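Local coordinates for protein Alpha/beta hydrolase (PDB 2QJW) that is a putative hydrolase of the alpha/beta superfamily, probably cleaving its still unidentified substrate with a nucleophilic serine, at residues Val77-Ser82 and Arg167-Leu172; Tyr86-Val91 and Leu100-Pro105. One frame throughout, in Å; residues are numbered along the deposited sequence. Where two conformers were deposited one is given.

Interaction 1 (Val77-Ser82 and Arg167-Leu172)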
ATOM      1  N   VAL A  77      -6.967   7.217  17.694  1.00 10.83           N
ATOM      2  CA  VAL A  77      -6.670   6.273  16.616  1.00  9.52           C
ATOM      3  C   VAL A  77      -6.398   4.904  17.238  1.00  9.24           C
ATOM      4  O   VAL A  77      -5.608   4.806  18.209  1.00 11.15           O
ATOM      5  CB  VAL A  77      -5.466   6.738  15.764  1.00  8.58           C
ATOM      6  CG1 VAL A  77      -4.991   5.688  14.815  1.00 11.57           C
ATOM      7  CG2 VAL A  77      -5.838   8.046  15.040  1.00 10.65           C
ATOM      8  N   LEU A  78      -7.073   3.862  16.710  1.00  9.59           N
ATOM      9  CA  LEU A  78      -6.845   2.488  17.182  1.00  9.39           C
ATOM     10  C   LEU A  78      -6.065   1.747  16.138  1.00 10.14           C
ATOM     11  O   LEU A  78      -6.285   1.875  14.935  1.00  9.79           O
ATOM     12  CB  LEU A  78      -8.157   1.774  17.401  1.00 11.50           C
ATOM     13  CG  LEU A  78      -9.078   2.465  18.404  1.00 12.70           C
ATOM     14  CD1 LEU A  78     -10.391   1.691  18.498  1.00 12.30           C
ATOM     15  CD2 LEU A  78      -8.438   2.586  19.766  1.00 12.10           C
ATOM     16  N   ALA A  79      -5.076   0.974  16.597  1.00 10.06           N
ATOM     17  CA  ALA A  79      -4.226   0.198  15.686  1.00  9.32           C
ATOM     18  C   ALA A  79      -3.936  -1.093  16.319  1.00 10.04           C
ATOM     19  O   ALA A  79      -3.997  -1.232  17.552  1.00 10.85           O
ATOM     20  CB  ALA A  79      -2.946   0.902  15.429  1.00  9.83           C
ATOM     21  N   GLY A  80      -3.560  -2.067  15.518  1.00 10.90           N
ATOM     22  CA  GLY A  80      -3.171  -3.343  16.075  1.00 12.91           C
ATOM     23  C   GLY A  80      -2.494  -4.244  15.089  1.00 11.35           C
ATOM     24  O   GLY A  80      -2.294  -3.903  13.929  1.00 10.25           O
ATOM     25  N   SER A  81      -2.160  -5.429  15.606  1.00 10.27           N
ATOM     26  CA  SER A  81      -1.653  -6.537  14.805  1.00 11.90           C
ATOM     27  C   SER A  81      -2.482  -7.787  15.112  1.00 11.95           C
ATOM     28  O   SER A  81      -2.679  -8.080  16.280  1.00 11.59           O
ATOM     29  CB  SER A  81      -0.200  -6.813  15.112  1.00 15.76           C
ATOM     30  OG  SER A  81       0.246  -7.900  14.325  1.00 24.25           O
ATOM     31  N   SER A  82      -2.961  -8.475  14.068  1.00 11.36           N
ATOM     32  CA  SER A  82      -3.654  -9.790  14.194  1.00 11.53           C
ATOM     33  C   SER A  82      -4.804  -9.693  15.215  1.00 11.41           C
ATOM     34  O   SER A  82      -5.729  -8.915  14.995  1.00 11.29           O
ATOM     35  CB  SER A  82      -2.610 -10.886  14.464  1.00 14.35           C
ATOM     36  OG  SER A  82      -3.275 -12.136  14.188  1.00 21.86           O
ATOM     37  N   ARG A 167       5.639   3.101   8.027  1.00  9.99           N
ATOM     38  CA  ARG A 167       5.425   4.150   7.081  1.00 13.31           C
ATOM     39  C   ARG A 167       3.937   4.251   6.721  1.00 11.02           C
ATOM     40  O   ARG A 167       3.424   5.366   6.544  1.00 11.99           O
ATOM     41  CB  ARG A 167       6.296   3.938   5.834  1.00 14.61           C
ATOM     42  CG  ARG A 167       7.691   4.437   6.018  1.00 25.30           C
ATOM     43  CD  ARG A 167       8.460   4.313   4.736  1.00 35.70           C
ATOM     44  NE  ARG A 167       8.841   2.929   4.510  1.00 43.06           N
ATOM     45  CZ  ARG A 167       9.972   2.367   4.935  1.00 45.70           C
ATOM     46  NH1 ARG A 167      10.860   3.027   5.678  1.00 46.89           N
ATOM     47  NH2 ARG A 167      10.187   1.097   4.635  1.00 47.56           N
ATOM     48  N   ALA A 168       3.239   3.108   6.558  1.00 10.33           N
ATOM     49  CA  ALA A 168       1.805   3.136   6.235  1.00 11.06           C
ATOM     50  C   ALA A 168       1.066   3.786   7.409  1.00 11.30           C
ATOM     51  O   ALA A 168       0.156   4.554   7.204  1.00 10.33           O
ATOM     52  CB  ALA A 168       1.260   1.736   5.957  1.00  9.73           C
ATOM     53  N   PHE A 169       1.434   3.446   8.647  1.00 10.07           N
ATOM     54  CA  PHE A 169       0.790   4.077   9.784  1.00  8.19           C
ATOM     55  C   PHE A 169       1.040   5.588   9.822  1.00  8.48           C
ATOM     56  O   PHE A 169       0.129   6.386  10.112  1.00 10.83           O
ATOM     57  CB  PHE A 169       1.278   3.421  11.080  1.00  9.62           C
ATOM     58  CG  PHE A 169       0.542   3.852  12.321  1.00  9.20           C
ATOM     59  CD1 PHE A 169      -0.829   3.865  12.375  1.00 10.90           C
ATOM     60  CD2 PHE A 169       1.273   4.125  13.473  1.00 10.78           C
ATOM     61  CE1 PHE A 169      -1.454   4.247  13.558  1.00 12.05           C
ATOM     62  CE2 PHE A 169       0.629   4.500  14.649  1.00 10.26           C
ATOM     63  CZ  PHE A 169      -0.681   4.560  14.668  1.00 10.14           C
ATOM     64  N   ALA A 170       2.275   5.988   9.566  1.00  9.45           N
ATOM     65  CA  ALA A 170       2.597   7.386   9.508  1.00 11.53           C
ATOM     66  C   ALA A 170       1.762   8.104   8.492  1.00 10.28           C
ATOM     67  O   ALA A 170       1.309   9.230   8.709  1.00 11.40           O
ATOM     68  CB  ALA A 170       4.128   7.528   9.152  1.00  9.86           C
ATOM     69  N   GLU A 171       1.593   7.510   7.330  0.50  8.93           N
ATOM     70  CA  GLU A 171       0.791   8.105   6.281  0.50  9.58           C
ATOM     71  C   GLU A 171      -0.661   8.295   6.676  0.50 10.61           C
ATOM     72  O   GLU A 171      -1.326   9.288   6.267  0.50 11.89           O
ATOM     73  CB  GLU A 171       0.875   7.242   5.042  0.50 11.80           C
ATOM     74  CG  GLU A 171       2.202   7.391   4.341  0.50 10.94           C
ATOM     75  CD  GLU A 171       2.528   6.231   3.421  0.50 20.28           C
ATOM     76  OE1 GLU A 171       1.656   5.355   3.179  0.50 16.37           O
ATOM     77  OE2 GLU A 171       3.683   6.193   2.953  0.50 22.92           O
ATOM     78  N   LEU A 172      -1.170   7.333   7.447  1.00 10.31           N
ATOM     79  CA  LEU A 172      -2.519   7.444   7.992  1.00 10.63           C
ATOM     80  C   LEU A 172      -2.555   8.598   8.975  1.00 11.37           C
ATOM     81  O   LEU A 172      -3.420   9.490   8.819  1.00 11.61           O
ATOM     82  CB  LEU A 172      -2.958   6.174   8.702  1.00 11.57           C
ATOM     83  CG  LEU A 172      -4.352   6.261   9.311  1.00 11.61           C
ATOM     84  CD1 LEU A 172      -5.450   6.381   8.292  1.00 11.75           C
ATOM     85  CD2 LEU A 172      -4.574   5.026  10.165  1.00 10.19           C
TER
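The ring of F169 reaches from helix 162-174 to the sheet and is met there by V77 and A79. V77 CG1 sits at the ring's edge, close to its plane, 4.0 Å from F169 CE1. The methyl of A79 comes to the same carbon obliquely, with 4.1 Å between A79 CB and F169 CE1, so one corner of the ring, CE1, touches two alternate residues of strand 76-81. The ring of F101, from the neighbouring strand 99-103, also meets that of F169, with the planes at about 45°. Since CG of F169 is anti to its backbone N (chi1 -172°), the ring extends from the helix toward the strand, while V77 approaches from the opposite direction. L25 and V28 of helix 20-31 and C7 and L9 of strand 6-10 pack round the same phenyl group. The contact thus seats the last helix against a central strand of the alpha/beta-hydrolase sheet; farther along, that strand leads into S82, the probable nucleophile. Between the segments the touching groups are all hydrocarbon and buried, which implies that the two segments are held by the hydrophobic effect and dispersion, not by polar bonds between them.

Interaction 2 (Tyr86-Val91 and Leu100-Pro105)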
ATOM      1  N   TYR A  86      -8.204  -7.225  15.263  1.00 10.50           N
ATOM      2  CA  TYR A  86      -9.577  -7.648  15.400  1.00 11.09           C
ATOM      3  C   TYR A  86     -10.225  -6.823  16.509  1.00 10.58           C
ATOM      4  O   TYR A  86     -11.282  -6.258  16.297  1.00 11.52           O
ATOM      5  CB  TYR A  86      -9.634  -9.104  15.754  1.00 12.06           C
ATOM      6  CG  TYR A  86     -11.028  -9.553  16.036  1.00 12.45           C
ATOM      7  CD1 TYR A  86     -11.931  -9.814  15.016  1.00 13.00           C
ATOM      8  CD2 TYR A  86     -11.458  -9.694  17.337  1.00 12.83           C
ATOM      9  CE1 TYR A  86     -13.260 -10.243  15.261  1.00 13.15           C
ATOM     10  CE2 TYR A  86     -12.793 -10.109  17.627  1.00 13.57           C
ATOM     11  CZ  TYR A  86     -13.688 -10.385  16.595  1.00 14.41           C
ATOM     12  OH  TYR A  86     -14.950 -10.778  16.907  1.00 16.44           O
ATOM     13  N   ILE A  87      -9.590  -6.702  17.660  1.00 11.00           N
ATOM     14  CA  ILE A  87     -10.306  -5.971  18.729  1.00 11.26           C
ATOM     15  C   ILE A  87     -10.356  -4.448  18.483  1.00 11.16           C
ATOM     16  O   ILE A  87     -11.317  -3.780  18.851  1.00 11.58           O
ATOM     17  CB  ILE A  87      -9.773  -6.300  20.140  1.00 12.48           C
ATOM     18  CG1 ILE A  87      -8.311  -5.918  20.330  1.00 11.04           C
ATOM     19  CG2 ILE A  87     -10.024  -7.786  20.439  1.00 12.32           C
ATOM     20  CD1 ILE A  87      -7.869  -5.954  21.796  1.00 13.85           C
ATOM     21  N   ALA A  88      -9.342  -3.897  17.809  1.00 11.58           N
ATOM     22  CA  ALA A  88      -9.350  -2.477  17.471  1.00 11.41           C
ATOM     23  C   ALA A  88     -10.521  -2.198  16.579  1.00 11.96           C
ATOM     24  O   ALA A  88     -11.282  -1.262  16.755  1.00 10.69           O
ATOM     25  CB  ALA A  88      -7.996  -2.081  16.813  1.00 10.23           C
ATOM     26  N   ALA A  89     -10.709  -3.036  15.563  1.00 10.00           N
ATOM     27  CA  ALA A  89     -11.821  -2.871  14.666  1.00 11.27           C
ATOM     28  C   ALA A  89     -13.176  -2.981  15.368  1.00 10.43           C
ATOM     29  O   ALA A  89     -14.009  -2.128  15.200  1.00 10.61           O
ATOM     30  CB  ALA A  89     -11.688  -3.878  13.487  1.00 11.14           C
ATOM     31  N   GLN A  90     -13.348  -3.971  16.196  1.00 12.15           N
ATOM     32  CA  GLN A  90     -14.623  -4.156  16.896  1.00 12.82           C
ATOM     33  C   GLN A  90     -14.897  -2.957  17.842  1.00 12.04           C
ATOM     34  O   GLN A  90     -16.029  -2.457  17.870  1.00 14.35           O
ATOM     35  CB  GLN A  90     -14.686  -5.479  17.670  1.00 15.43           C
ATOM     36  CG  GLN A  90     -14.550  -6.713  16.825  1.00 15.08           C
ATOM     37  CD  GLN A  90     -15.699  -6.907  15.846  1.00 21.09           C
ATOM     38  OE1 GLN A  90     -16.765  -6.315  15.963  1.00 27.90           O
ATOM     39  NE2 GLN A  90     -15.481  -7.749  14.884  1.00 25.15           N
ATOM     40  N   VAL A  91     -13.845  -2.482  18.513  1.00 12.57           N
ATOM     41  CA  VAL A  91     -13.999  -1.370  19.446  1.00 13.77           C
ATOM     42  C   VAL A  91     -14.354  -0.098  18.723  1.00 14.11           C
ATOM     43  O   VAL A  91     -15.089   0.726  19.268  1.00 15.87           O
ATOM     44  CB  VAL A  91     -12.754  -1.231  20.377  1.00 12.54           C
ATOM     45  CG1 VAL A  91     -12.736   0.133  21.146  1.00 13.69           C
ATOM     46  CG2 VAL A  91     -12.736  -2.443  21.315  1.00 14.70           C
ATOM     47  N   LEU A 100      -8.427   3.941  11.806  0.50  9.68           N
ATOM     48  CA  LEU A 100      -8.094   2.576  12.173  0.50  9.49           C
ATOM     49  C   LEU A 100      -6.946   2.038  11.329  0.50  9.65           C
ATOM     50  O   LEU A 100      -7.034   2.060  10.092  0.50  9.57           O
ATOM     51  CB  LEU A 100      -9.330   1.734  11.938  0.50 11.32           C
ATOM     52  CG  LEU A 100      -9.396   0.292  12.393  0.50 12.12           C
ATOM     53  CD1 LEU A 100      -9.163   0.153  13.961  0.50  9.70           C
ATOM     54  CD2 LEU A 100     -10.735  -0.328  11.940  0.50  9.76           C
ATOM     55  N   PHE A 101      -5.904   1.506  11.984  1.00  7.96           N
ATOM     56  CA  PHE A 101      -4.744   0.942  11.312  1.00  7.89           C
ATOM     57  C   PHE A 101      -4.637  -0.532  11.682  1.00  8.29           C
ATOM     58  O   PHE A 101      -4.464  -0.869  12.863  1.00  9.52           O
ATOM     59  CB  PHE A 101      -3.437   1.656  11.643  1.00  8.50           C
ATOM     60  CG  PHE A 101      -2.285   1.131  10.881  1.00  8.73           C
ATOM     61  CD1 PHE A 101      -2.157   1.417   9.564  1.00 10.88           C
ATOM     62  CD2 PHE A 101      -1.351   0.341  11.485  1.00  8.96           C
ATOM     63  CE1 PHE A 101      -1.054   0.944   8.847  1.00  9.85           C
ATOM     64  CE2 PHE A 101      -0.272  -0.162  10.766  1.00 10.45           C
ATOM     65  CZ  PHE A 101      -0.123   0.130   9.442  1.00 10.21           C
ATOM     66  N   LEU A 102      -4.758  -1.392  10.687  1.00  8.43           N
ATOM     67  CA  LEU A 102      -4.820  -2.833  10.958  1.00  9.19           C
ATOM     68  C   LEU A 102      -3.740  -3.577  10.253  1.00  9.16           C
ATOM     69  O   LEU A 102      -3.664  -3.589   9.048  1.00  9.08           O
ATOM     70  CB  LEU A 102      -6.141  -3.366  10.471  1.00  8.72           C
ATOM     71  CG  LEU A 102      -7.438  -2.667  10.875  1.00  9.93           C
ATOM     72  CD1 LEU A 102      -8.732  -3.303  10.286  1.00 12.45           C
ATOM     73  CD2 LEU A 102      -7.548  -2.643  12.405  1.00 13.21           C
HETATM   74  N   MSE A 103      -2.865  -4.229  11.014  1.00  8.65           N
HETATM   75  CA  MSE A 103      -1.853  -5.163  10.476  1.00  9.81           C
HETATM   76  C   MSE A 103      -2.434  -6.586  10.573  1.00  9.05           C
HETATM   77  O   MSE A 103      -2.949  -6.969  11.617  1.00  9.21           O
HETATM   78  CB  MSE A 103      -0.534  -5.071  11.175  1.00  9.45           C
HETATM   79  CG  MSE A 103       0.085  -3.658  11.120  1.00 11.21           C
HETATM   80 SE   MSE A 103       1.735  -3.455  12.015  0.75 12.25          SE
HETATM   81  CE  MSE A 103       1.012  -3.532  13.743  1.00 18.99           C
ATOM     82  N   VAL A 104      -2.346  -7.322   9.465  1.00  9.30           N
ATOM     83  CA  VAL A 104      -2.782  -8.757   9.356  1.00  7.59           C
ATOM     84  C   VAL A 104      -4.062  -9.021  10.170  1.00 10.13           C
ATOM     85  O   VAL A 104      -4.078  -9.852  11.065  1.00 10.03           O
ATOM     86  CB  VAL A 104      -1.615  -9.769   9.650  1.00  8.64           C
ATOM     87  CG1 VAL A 104      -0.609  -9.705   8.492  1.00 13.42           C
ATOM     88  CG2 VAL A 104      -0.934  -9.507  10.948  1.00 10.83           C
ATOM     89  N   PRO A 105      -5.161  -8.318   9.844  1.00  9.65           N
ATOM     90  CA  PRO A 105      -6.417  -8.514  10.576  1.00 11.37           C
ATOM     91  C   PRO A 105      -7.103  -9.835  10.236  1.00  8.60           C
ATOM     92  O   PRO A 105      -7.262 -10.117   9.074  1.00  9.50           O
ATOM     93  CB  PRO A 105      -7.270  -7.320  10.094  1.00  9.51           C
ATOM     94  CG  PRO A 105      -6.844  -7.056   8.760  1.00  9.20           C
ATOM     95  CD  PRO A 105      -5.339  -7.325   8.764  1.00  8.30           C
TER
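In one of its two modelled conformers, L100 meets helix 83-92 with both branches of its fork, and each methyl has its own alanine. L100 CD1 lies against A88, 3.8 Å from A88 CB and equally near that residue's carbonyl carbon, so this branch touches backbone as well as side chain. L100 CD2 is 3.9 Å from A89 CA and 4.0 Å from A89 CB. CB of L100 points at the helix, and with CG anti to the backbone N (chi1 -172°) the two branches divide between A88 and A89. Two residues on, L102 points to the same side and repeats the pattern more loosely: its CD2 is 4.5 Å from A88 CB, and its CD1 4.4 Å from A89 CB. A88 aims its methyl toward the strand, whereas that of A89 is set obliquely to it, yet both lie within range of the two leucines. This is the packing of a beta-alpha-beta crossover: strand 76-81 runs into helix 83-92, which returns over the sheet to strand 99-103, next to the first strand and parallel with it. Helix and second strand accordingly run nearly antiparallel, at 155°, and their axes approach to 8.6 Å, a spacing consistent with alanines facing the leucines. L78 of the first strand touches both A88 and L100. On another side of the helix, Q90 CG lies over one face of the Y86 ring, 3.8 Å above its plane and offset toward the rim, while Y86 OH is hydrogen-bonded to the carbonyl oxygen of P113.

Overall arrangement
From the N terminus, the chain lays down strand 6-10 and helix 20-31 and, after strand 35-37 and helices 42-45 and 56-71, reaches strand 76-81, where the long loop of interaction 1 opens. Helix 83-92 follows directly and strand 99-103 after a short connection, and their contact, interaction 2, closes a short loop nested wholly inside the longer one. The outer loop shuts only near the C terminus, on helix 162-174, after strands 122-127 and 148-152 have extended the sheet. The two contacts join opposite faces of the parallel sheet to their helices through adjoining strands. Probable backbone hydrogen bonds, M103 N with G80 O and S82 N with M103 O, tie those strands together beside the likely nucleophile elbow.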